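Local coordinates for cell division control protein 4 (Saccharomyces cerevisiae, PDB 3V7D), which recognises phosphorylated target proteins, such as the CDK inhibitor SIC1, as the substrate-binding subunit of an SCF E3 ubiquitin ligase, at residues Ser410-Asn415 with Asp432-Trp437; Tyr388-Leu393 with Leu406-Glu411; Thr122-Cys127 with Ala449-Gly454. The protein carries 1 engineered substitution. One frame throughout, in Å; residues are numbered along the deposited sequence.

Contact 1 (Ser410-Asn415 with Asp432-Trp437)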
loop_
_atom_site.group_PDB
_atom_site.type_symbol
_atom_site.label_atom_id
_atom_site.label_comp_id
_atom_site.label_asym_id
_atom_site.label_seq_id
_atom_site.Cartn_x
_atom_site.Cartn_y
_atom_site.Cartn_z
ATOM N N SER B 410 -21.767 -8.371 0.907
ATOM C CA SER B 410 -23.140 -8.014 1.241
ATOM C C SER B 410 -23.958 -9.292 1.187
ATOM O O SER B 410 -23.411 -10.366 0.937
ATOM C CB SER B 410 -23.698 -6.996 0.251
ATOM O OG SER B 410 -23.850 -7.565 -1.037
ATOM N N GLU B 411 -25.260 -9.178 1.415
ATOM C CA GLU B 411 -26.138 -10.336 1.405
ATOM C C GLU B 411 -25.983 -11.141 0.118
ATOM O O GLU B 411 -26.149 -10.609 -0.981
ATOM C CB GLU B 411 -27.589 -9.898 1.593
ATOM C CG GLU B 411 -28.569 -11.046 1.681
ATOM C CD GLU B 411 -29.956 -10.586 2.083
ATOM O OE1 GLU B 411 -30.189 -10.379 3.294
ATOM O OE2 GLU B 411 -30.808 -10.420 1.183
ATOM N N ASN B 412 -25.626 -12.414 0.277
ATOM C CA ASN B 412 -25.432 -13.346 -0.835
ATOM C C ASN B 412 -24.284 -13.016 -1.788
ATOM O O ASN B 412 -24.122 -13.678 -2.816
ATOM C CB ASN B 412 -26.728 -13.531 -1.629
ATOM C CG ASN B 412 -27.825 -14.173 -0.809
ATOM O OD1 ASN B 412 -27.579 -15.102 -0.038
ATOM N ND2 ASN B 412 -29.046 -13.676 -0.964
ATOM N N GLN B 413 -23.482 -12.010 -1.455
ATOM C CA GLN B 413 -22.406 -11.597 -2.360
ATOM C C GLN B 413 -21.048 -11.399 -1.693
ATOM O O GLN B 413 -20.932 -10.771 -0.640
ATOM C CB GLN B 413 -22.787 -10.327 -3.122
ATOM C CG GLN B 413 -23.933 -10.506 -4.100
ATOM C CD GLN B 413 -23.754 -9.665 -5.349
ATOM O OE1 GLN B 413 -22.733 -8.997 -5.525
ATOM N NE2 GLN B 413 -24.741 -9.704 -6.231
ATOM N N PHE B 414 -20.021 -11.933 -2.340
ATOM C CA PHE B 414 -18.648 -11.782 -1.894
ATOM C C PHE B 414 -17.811 -11.622 -3.157
ATOM O O PHE B 414 -17.650 -12.571 -3.926
ATOM C CB PHE B 414 -18.224 -13.014 -1.094
ATOM C CG PHE B 414 -16.830 -12.935 -0.528
ATOM C CD1 PHE B 414 -16.575 -12.217 0.629
ATOM C CD2 PHE B 414 -15.781 -13.607 -1.139
ATOM C CE1 PHE B 414 -15.296 -12.153 1.159
ATOM C CE2 PHE B 414 -14.496 -13.547 -0.617
ATOM C CZ PHE B 414 -14.255 -12.820 0.537
ATOM N N ASN B 415 -17.307 -10.412 -3.381
ATOM C CA ASN B 415 -16.630 -10.075 -4.632
ATOM C C ASN B 415 -15.170 -9.648 -4.464
ATOM O O ASN B 415 -14.819 -8.939 -3.524
ATOM C CB ASN B 415 -17.397 -8.972 -5.364
ATOM C CG ASN B 415 -18.821 -9.373 -5.695
ATOM O OD1 ASN B 415 -19.062 -10.444 -6.248
ATOM N ND2 ASN B 415 -19.775 -8.517 -5.347
ATOM N N ASP B 432 -21.693 -19.917 -0.870
ATOM C CA ASP B 432 -22.632 -20.507 0.084
ATOM C C ASP B 432 -22.931 -19.604 1.284
ATOM O O ASP B 432 -23.826 -19.894 2.077
ATOM C CB ASP B 432 -22.158 -21.896 0.542
ATOM C CG ASP B 432 -20.871 -21.843 1.349
ATOM O OD1 ASP B 432 -20.127 -20.845 1.229
ATOM O OD2 ASP B 432 -20.601 -22.804 2.097
ATOM N N ALA B 433 -22.186 -18.510 1.408
ATOM C CA ALA B 433 -22.435 -17.551 2.481
ATOM C C ALA B 433 -23.742 -16.790 2.236
ATOM O O ALA B 433 -24.073 -16.478 1.094
ATOM C CB ALA B 433 -21.265 -16.582 2.612
ATOM N N ASP B 434 -24.485 -16.512 3.307
ATOM C CA ASP B 434 -25.716 -15.728 3.210
ATOM C C ASP B 434 -25.430 -14.262 3.521
ATOM O O ASP B 434 -26.032 -13.363 2.934
ATOM C CB ASP B 434 -26.782 -16.257 4.174
ATOM C CG ASP B 434 -27.294 -17.631 3.788
ATOM O OD1 ASP B 434 -27.438 -17.899 2.575
ATOM O OD2 ASP B 434 -27.557 -18.442 4.701
ATOM N N GLN B 435 -24.516 -14.032 4.461
ATOM C CA GLN B 435 -24.075 -12.683 4.793
ATOM C C GLN B 435 -22.564 -12.664 4.966
ATOM O O GLN B 435 -21.965 -13.660 5.375
ATOM C CB GLN B 435 -24.735 -12.192 6.084
ATOM C CG GLN B 435 -26.249 -12.202 6.066
ATOM C CD GLN B 435 -26.843 -10.944 5.468
ATOM O OE1 GLN B 435 -26.122 -10.052 5.013
ATOM N NE2 GLN B 435 -28.171 -10.861 5.473
ATOM N N ILE B 436 -21.952 -11.530 4.645
ATOM C CA ILE B 436 -20.543 -11.313 4.940
ATOM C C ILE B 436 -20.466 -10.212 5.983
ATOM O O ILE B 436 -20.728 -9.053 5.679
ATOM C CB ILE B 436 -19.761 -10.871 3.693
ATOM C CG1 ILE B 436 -20.133 -11.744 2.490
ATOM C CG2 ILE B 436 -18.257 -10.899 3.972
ATOM C CD1 ILE B 436 -19.726 -13.191 2.640
ATOM N N TRP B 437 -20.125 -10.573 7.215
ATOM C CA TRP B 437 -20.145 -9.601 8.301
ATOM C C TRP B 437 -18.880 -8.753 8.335
ATOM O O TRP B 437 -18.932 -7.559 8.611
ATOM C CB TRP B 437 -20.367 -10.292 9.649
ATOM C CG TRP B 437 -21.681 -11.013 9.732
ATOM C CD1 TRP B 437 -21.877 -12.340 9.988
ATOM C CD2 TRP B 437 -22.984 -10.446 9.537
ATOM N NE1 TRP B 437 -23.221 -12.630 9.974
ATOM C CE2 TRP B 437 -23.920 -11.486 9.697
ATOM C CE3 TRP B 437 -23.448 -9.158 9.247
ATOM C CZ2 TRP B 437 -25.292 -11.279 9.577
ATOM C CZ3 TRP B 437 -24.811 -8.955 9.127
ATOM C CH2 TRP B 437 -25.717 -10.010 9.292
HETATM O O HOH W 1 -22.986 -13.385 1.478
HETATM O O HOH W 2 -26.205 -17.725 -0.182
#
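Asn412 N donates to Asp434 O over 2.9 Å and so ties a type II beta turn, Ser410 to Gln413, to the start of strand 435-442 in the next blade of the WD40 propeller. Glu411 CA brings a C-H to the same oxygen, 3.4 Å away. Beside this point the extended side chain of Glu411 meets Gln435, whose chain bends at chi2 (-86°) and returns its amide to the turn; Glu411 OE1 lies 3.0 Å from Gln435 NE2, with carboxylate and amide planes 71° apart. On the buried side Ile436 lays CG1 at 3.4 Å from Gln413 O and sets CD1 obliquely against the Phe414 ring, 3.9 Å from Phe414 CD1. A water lies within bonding distance of both Asn412 OD1 and Ala433 O. Farther out, Asp434 and Gln435 form a classic beta bulge opposite Glu451, and Asp434 OD2 accepts from Asp453 N. The turn's far flank is held by Gln413: its NE2 bonds to Thr391 OG1, while its OE1 takes an almost straight bond from Asn415 ND2, 3.0 Å long, at 168°, nearly in the Asn415 amide plane.

Contact 2 (Tyr388-Leu393 with Leu406-Glu411); sequences YHHTNL and LVSGSE
Two groups grip Ser410 OG: His390 ND1 at 2.7 Å and the hydroxyl of Ser394. The other nitrogen of the same ring, His390 NE2, bonds to Ser408 OG at 2.8 Å, and both bonds are nearly straight (165° and 171°). Two residues apart on one strand, the serines project their hydroxyls from the same face; with chi1 of 53° at Ser408, OG stands between its backbone N and carbonyl carbon, directed at the ring. The imidazole meets the strand edge-on, its CE1 3.7 Å from Gly409 C, and bonds at both nitrogens fix its rotation in a buried place. The arrangement resembles the WD40 structural tetrad, in which a histidine from the loop between blades bonds a serine of the second strand. Probably Tyr417, packed on Ser408, takes the place of the usual tryptophan, and Ser410 at ND1 that of the customary aspartate. The type I turn from His390 to Leu393 then carries Asn392 over the strand end: its ND2 donates to Glu411 O at 2.7 Å, the oxygen lying in the amide plane, while OD1 bonds to Ser394 OG. At the opposite end the Tyr388 and Leu406 side chains run antiparallel alongside one another, Tyr388 CD2 touching Leu406 CD2 at 3.7 Å, and the Tyr388 ring also meets that of Tyr417.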
loop_
_atom_site.group_PDB
_atom_site.type_symbol
_atom_site.label_atom_id
_atom_site.label_comp_id
_atom_site.label_asym_id
_atom_site.label_seq_id
_atom_site.Cartn_x
_atom_site.Cartn_y
_atom_site.Cartn_z
ATOM N N TYR B 388 -18.189 0.697 -8.317
ATOM C CA TYR B 388 -18.748 -0.651 -8.354
ATOM C C TYR B 388 -20.113 -0.711 -7.689
ATOM O O TYR B 388 -20.455 0.147 -6.875
ATOM C CB TYR B 388 -17.803 -1.661 -7.695
ATOM C CG TYR B 388 -16.475 -1.817 -8.401
ATOM C CD1 TYR B 388 -16.383 -2.492 -9.612
ATOM C CD2 TYR B 388 -15.312 -1.293 -7.852
ATOM C CE1 TYR B 388 -15.168 -2.634 -10.259
ATOM C CE2 TYR B 388 -14.095 -1.431 -8.484
ATOM C CZ TYR B 388 -14.027 -2.101 -9.685
ATOM O OH TYR B 388 -12.809 -2.234 -10.311
ATOM N N HIS B 389 -20.884 -1.734 -8.038
ATOM C CA HIS B 389 -22.207 -1.926 -7.465
ATOM C C HIS B 389 -22.539 -3.415 -7.383
ATOM O O HIS B 389 -22.457 -4.130 -8.376
ATOM C CB HIS B 389 -23.251 -1.207 -8.321
ATOM C CG HIS B 389 -24.314 -0.519 -7.526
ATOM N ND1 HIS B 389 -24.429 0.853 -7.470
ATOM C CD2 HIS B 389 -25.310 -1.012 -6.752
ATOM C CE1 HIS B 389 -25.454 1.176 -6.701
ATOM N NE2 HIS B 389 -26.004 0.062 -6.251
ATOM N N HIS B 390 -22.895 -3.886 -6.195
ATOM C CA HIS B 390 -23.353 -5.261 -6.055
ATOM C C HIS B 390 -24.686 -5.408 -6.789
ATOM O O HIS B 390 -25.610 -4.624 -6.575
ATOM C CB HIS B 390 -23.471 -5.650 -4.578
ATOM C CG HIS B 390 -22.150 -5.918 -3.919
ATOM N ND1 HIS B 390 -22.030 -6.648 -2.755
ATOM C CD2 HIS B 390 -20.892 -5.557 -4.269
ATOM C CE1 HIS B 390 -20.755 -6.724 -2.416
ATOM N NE2 HIS B 390 -20.044 -6.068 -3.317
ATOM N N THR B 391 -24.769 -6.403 -7.668
ATOM C CA THR B 391 -25.887 -6.523 -8.602
ATOM C C THR B 391 -27.242 -6.759 -7.938
ATOM O O THR B 391 -28.280 -6.476 -8.533
ATOM C CB THR B 391 -25.644 -7.638 -9.644
ATOM O OG1 THR B 391 -25.311 -8.857 -8.970
ATOM C CG2 THR B 391 -24.510 -7.259 -10.587
ATOM N N ASN B 392 -27.249 -7.285 -6.717
ATOM C CA ASN B 392 -28.524 -7.497 -6.037
ATOM C C ASN B 392 -28.968 -6.266 -5.254
ATOM O O ASN B 392 -29.990 -6.290 -4.572
ATOM C CB ASN B 392 -28.522 -8.761 -5.165
ATOM C CG ASN B 392 -27.545 -8.681 -4.008
ATOM O OD1 ASN B 392 -26.855 -7.677 -3.817
ATOM N ND2 ASN B 392 -27.489 -9.747 -3.217
ATOM N N LEU B 393 -28.186 -5.195 -5.367
ATOM C CA LEU B 393 -28.538 -3.902 -4.787
ATOM C C LEU B 393 -28.728 -3.981 -3.276
ATOM O O LEU B 393 -29.472 -3.198 -2.688
ATOM C CB LEU B 393 -29.795 -3.340 -5.459
ATOM C CG LEU B 393 -29.697 -3.221 -6.979
ATOM C CD1 LEU B 393 -30.996 -2.692 -7.570
ATOM C CD2 LEU B 393 -28.517 -2.336 -7.372
ATOM N N LEU B 406 -9.687 -4.926 -4.288
ATOM C CA LEU B 406 -10.867 -4.638 -3.482
ATOM C C LEU B 406 -11.644 -5.935 -3.241
ATOM O O LEU B 406 -11.920 -6.685 -4.178
ATOM C CB LEU B 406 -11.769 -3.620 -4.181
ATOM C CG LEU B 406 -13.186 -3.420 -3.625
ATOM C CD1 LEU B 406 -13.151 -2.749 -2.263
ATOM C CD2 LEU B 406 -14.085 -2.630 -4.596
ATOM N N VAL B 407 -11.977 -6.203 -1.982
ATOM C CA VAL B 407 -12.864 -7.307 -1.647
ATOM C C VAL B 407 -14.070 -6.726 -0.919
ATOM O O VAL B 407 -13.906 -6.005 0.056
ATOM C CB VAL B 407 -12.178 -8.352 -0.741
ATOM C CG1 VAL B 407 -13.158 -9.459 -0.381
ATOM C CG2 VAL B 407 -10.953 -8.934 -1.421
ATOM N N SER B 408 -15.275 -7.022 -1.396
ATOM C CA SER B 408 -16.483 -6.449 -0.793
ATOM C C SER B 408 -17.529 -7.512 -0.478
ATOM O O SER B 408 -17.571 -8.568 -1.110
ATOM C CB SER B 408 -17.081 -5.374 -1.704
ATOM O OG SER B 408 -17.284 -5.871 -3.018
ATOM N N GLY B 409 -18.374 -7.230 0.504
ATOM C CA GLY B 409 -19.375 -8.189 0.923
ATOM C C GLY B 409 -20.739 -7.589 1.204
ATOM O O GLY B 409 -20.868 -6.450 1.671
ATOM N N SER B 410 -21.767 -8.371 0.907
ATOM C CA SER B 410 -23.140 -8.014 1.241
ATOM C C SER B 410 -23.958 -9.292 1.187
ATOM O O SER B 410 -23.411 -10.366 0.937
ATOM C CB SER B 410 -23.698 -6.996 0.251
ATOM O OG SER B 410 -23.850 -7.565 -1.037
ATOM N N GLU B 411 -25.260 -9.178 1.415
ATOM C CA GLU B 411 -26.138 -10.336 1.405
ATOM C C GLU B 411 -25.983 -11.141 0.118
ATOM O O GLU B 411 -26.149 -10.609 -0.981
ATOM C CB GLU B 411 -27.589 -9.898 1.593
ATOM C CG GLU B 411 -28.569 -11.046 1.681
ATOM C CD GLU B 411 -29.956 -10.586 2.083
ATOM O OE1 GLU B 411 -30.189 -10.379 3.294
ATOM O OE2 GLU B 411 -30.808 -10.420 1.183
#

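Contact 3 (Thr122-Cys127 with Ala449-Gly454); sequences TSVITC and AVEKDG
Ile125 closes on Ala449 in the tight, buried half of this contact: the Ala449 methyl lies against the branch point of the isoleucine, with Ile125 CG2 at 3.8 Å from Ala449 CB and both CB and CG1 of Ile125 hardly farther off. The other half is looser, polar and partly open to solvent. There Glu451, with CG trans to its backbone N (chi1 173°) and the chain extended beyond, runs alongside Ser123; its CB is 3.6 Å from Ser123 O, and its OE1 comes to 3.5 Å from Ser123 OG. From the exposed link between strands 445-452 and 455-462, Gly454 O approaches Ser123 CB at 3.6 Å; the positive phi of Gly454 (78°) suits a glycine. Cutting Glu451 back to an alanine removes the methylenes that line the serine and the carboxylate near its hydroxyl, and is likely to leave a gap beside Ser123 and Trp437. Trp437 of strand 435-442 touches Val124, Ile125 and Glu451, and its NE1 makes a weak hydrogen bond to Ser123 O. Strand 125-131 begins one four-stranded blade, whereas 445-452 lies between 435-442 and 455-462 in the blade that the first strand of the propeller, 113-118, completes, the ring closure familiar from WD40 propellers.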
loop_
_atom_site.group_PDB
_atom_site.type_symbol
_atom_site.label_atom_id
_atom_site.label_comp_id
_atom_site.label_asym_id
_atom_site.label_seq_id
_atom_site.Cartn_x
_atom_site.Cartn_y
_atom_site.Cartn_z
ATOM N N THR B 122 -23.857 -16.843 18.149
ATOM C CA THR B 122 -24.826 -16.078 17.373
ATOM C C THR B 122 -24.378 -16.030 15.916
ATOM O O THR B 122 -23.194 -16.193 15.621
ATOM C CB THR B 122 -25.004 -14.645 17.913
ATOM O OG1 THR B 122 -23.737 -13.975 17.932
ATOM C CG2 THR B 122 -25.574 -14.676 19.322
ATOM N N SER B 123 -25.322 -15.809 15.008
ATOM C CA SER B 123 -25.022 -15.852 13.581
ATOM C C SER B 123 -24.403 -14.549 13.077
ATOM O O SER B 123 -23.831 -14.507 11.989
ATOM C CB SER B 123 -26.277 -16.192 12.776
ATOM O OG SER B 123 -27.265 -15.192 12.929
ATOM N N VAL B 124 -24.510 -13.492 13.874
ATOM C CA VAL B 124 -23.965 -12.196 13.489
ATOM C C VAL B 124 -22.646 -11.906 14.198
ATOM O O VAL B 124 -22.564 -11.956 15.424
ATOM C CB VAL B 124 -24.953 -11.050 13.799
ATOM C CG1 VAL B 124 -24.364 -9.716 13.373
ATOM C CG2 VAL B 124 -26.288 -11.293 13.110
ATOM N N ILE B 125 -21.616 -11.605 13.418
ATOM C CA ILE B 125 -20.329 -11.197 13.962
ATOM C C ILE B 125 -20.234 -9.680 13.868
ATOM O O ILE B 125 -20.508 -9.107 12.816
ATOM C CB ILE B 125 -19.167 -11.833 13.177
ATOM C CG1 ILE B 125 -19.331 -13.352 13.118
ATOM C CG2 ILE B 125 -17.827 -11.447 13.780
ATOM C CD1 ILE B 125 -19.536 -13.993 14.463
ATOM N N THR B 126 -19.848 -9.030 14.961
ATOM C CA THR B 126 -19.919 -7.571 15.033
ATOM C C THR B 126 -18.597 -6.878 14.736
ATOM O O THR B 126 -18.576 -5.716 14.345
ATOM C CB THR B 126 -20.401 -7.103 16.416
ATOM O OG1 THR B 126 -19.456 -7.513 17.413
ATOM C CG2 THR B 126 -21.765 -7.700 16.728
ATOM N N CYS B 127 -17.493 -7.584 14.939
ATOM C CA CYS B 127 -16.184 -6.982 14.730
ATOM C C CYS B 127 -15.107 -8.028 14.501
ATOM O O CYS B 127 -15.202 -9.158 14.985
ATOM C CB CYS B 127 -15.812 -6.062 15.897
ATOM S SG CYS B 127 -16.044 -6.783 17.545
ATOM N N ALA B 449 -15.649 -13.170 8.203
ATOM C CA ALA B 449 -16.660 -13.640 9.138
ATOM C C ALA B 449 -17.990 -13.645 8.400
ATOM O O ALA B 449 -18.450 -12.604 7.927
ATOM C CB ALA B 449 -16.727 -12.725 10.339
ATOM N N VAL B 450 -18.594 -14.822 8.277
ATOM C CA VAL B 450 -19.798 -14.958 7.473
ATOM C C VAL B 450 -20.931 -15.627 8.231
ATOM O O VAL B 450 -20.742 -16.166 9.326
ATOM C CB VAL B 450 -19.540 -15.791 6.201
ATOM C CG1 VAL B 450 -18.385 -15.215 5.409
ATOM C CG2 VAL B 450 -19.273 -17.247 6.568
ATOM N N GLU B 451 -22.112 -15.578 7.627
ATOM C CA GLU B 451 -23.270 -16.293 8.125
ATOM C C GLU B 451 -23.738 -17.252 7.043
ATOM O O GLU B 451 -23.781 -16.899 5.860
ATOM C CB GLU B 451 -24.403 -15.327 8.480
ATOM C CG GLU B 451 -25.705 -16.035 8.858
ATOM C CD GLU B 451 -26.873 -15.083 9.034
ATOM O OE1 GLU B 451 -26.698 -14.026 9.676
ATOM O OE2 GLU B 451 -27.971 -15.393 8.527
ATOM N N LYS B 452 -24.076 -18.469 7.448
ATOM C CA LYS B 452 -24.633 -19.446 6.526
ATOM C C LYS B 452 -25.637 -20.331 7.247
ATOM O O LYS B 452 -25.292 -21.020 8.207
ATOM C CB LYS B 452 -23.527 -20.292 5.898
ATOM C CG LYS B 452 -24.038 -21.469 5.090
ATOM C CD LYS B 452 -22.887 -22.238 4.455
ATOM C CE LYS B 452 -23.290 -23.671 4.115
ATOM N NZ LYS B 452 -24.480 -23.733 3.218
ATOM N N ASP B 453 -26.882 -20.286 6.784
ATOM C CA ASP B 453 -27.966 -21.083 7.352
ATOM C C ASP B 453 -28.116 -20.905 8.858
ATOM O O ASP B 453 -28.190 -21.882 9.599
ATOM C CB ASP B 453 -27.786 -22.563 7.008
ATOM C CG ASP B 453 -27.867 -22.823 5.517
ATOM O OD1 ASP B 453 -28.569 -22.061 4.818
ATOM O OD2 ASP B 453 -27.226 -23.787 5.046
ATOM N N GLY B 454 -28.149 -19.653 9.305
ATOM C CA GLY B 454 -28.422 -19.349 10.699
ATOM C C GLY B 454 -27.257 -19.551 11.650
ATOM O O GLY B 454 -27.449 -19.584 12.864
#

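Contacts 1 and 2 have centres about 9 Å apart and share Ser410 and Glu411: the hairpin whose strand 405-410 receives the interblade loop in contact 2 presents its turn to the next blade in contact 1. Asn415 O and Ser408 N, 2.9 Å apart, probably bond across that hairpin. The centres of contacts 1 and 3 are about 10 Å apart, and paired strands 435-442 and 445-452 join them, with Asp434 N 2.7 Å from Glu451 O. Contacts 2 and 3 do not touch; about 8 Å separates their nearest atoms. Together the three contacts step across the joins between four successive sheets, the last crossing the ring closure. The bound peptide packs on Trp437 of 432-437 and Val124 of 122-127.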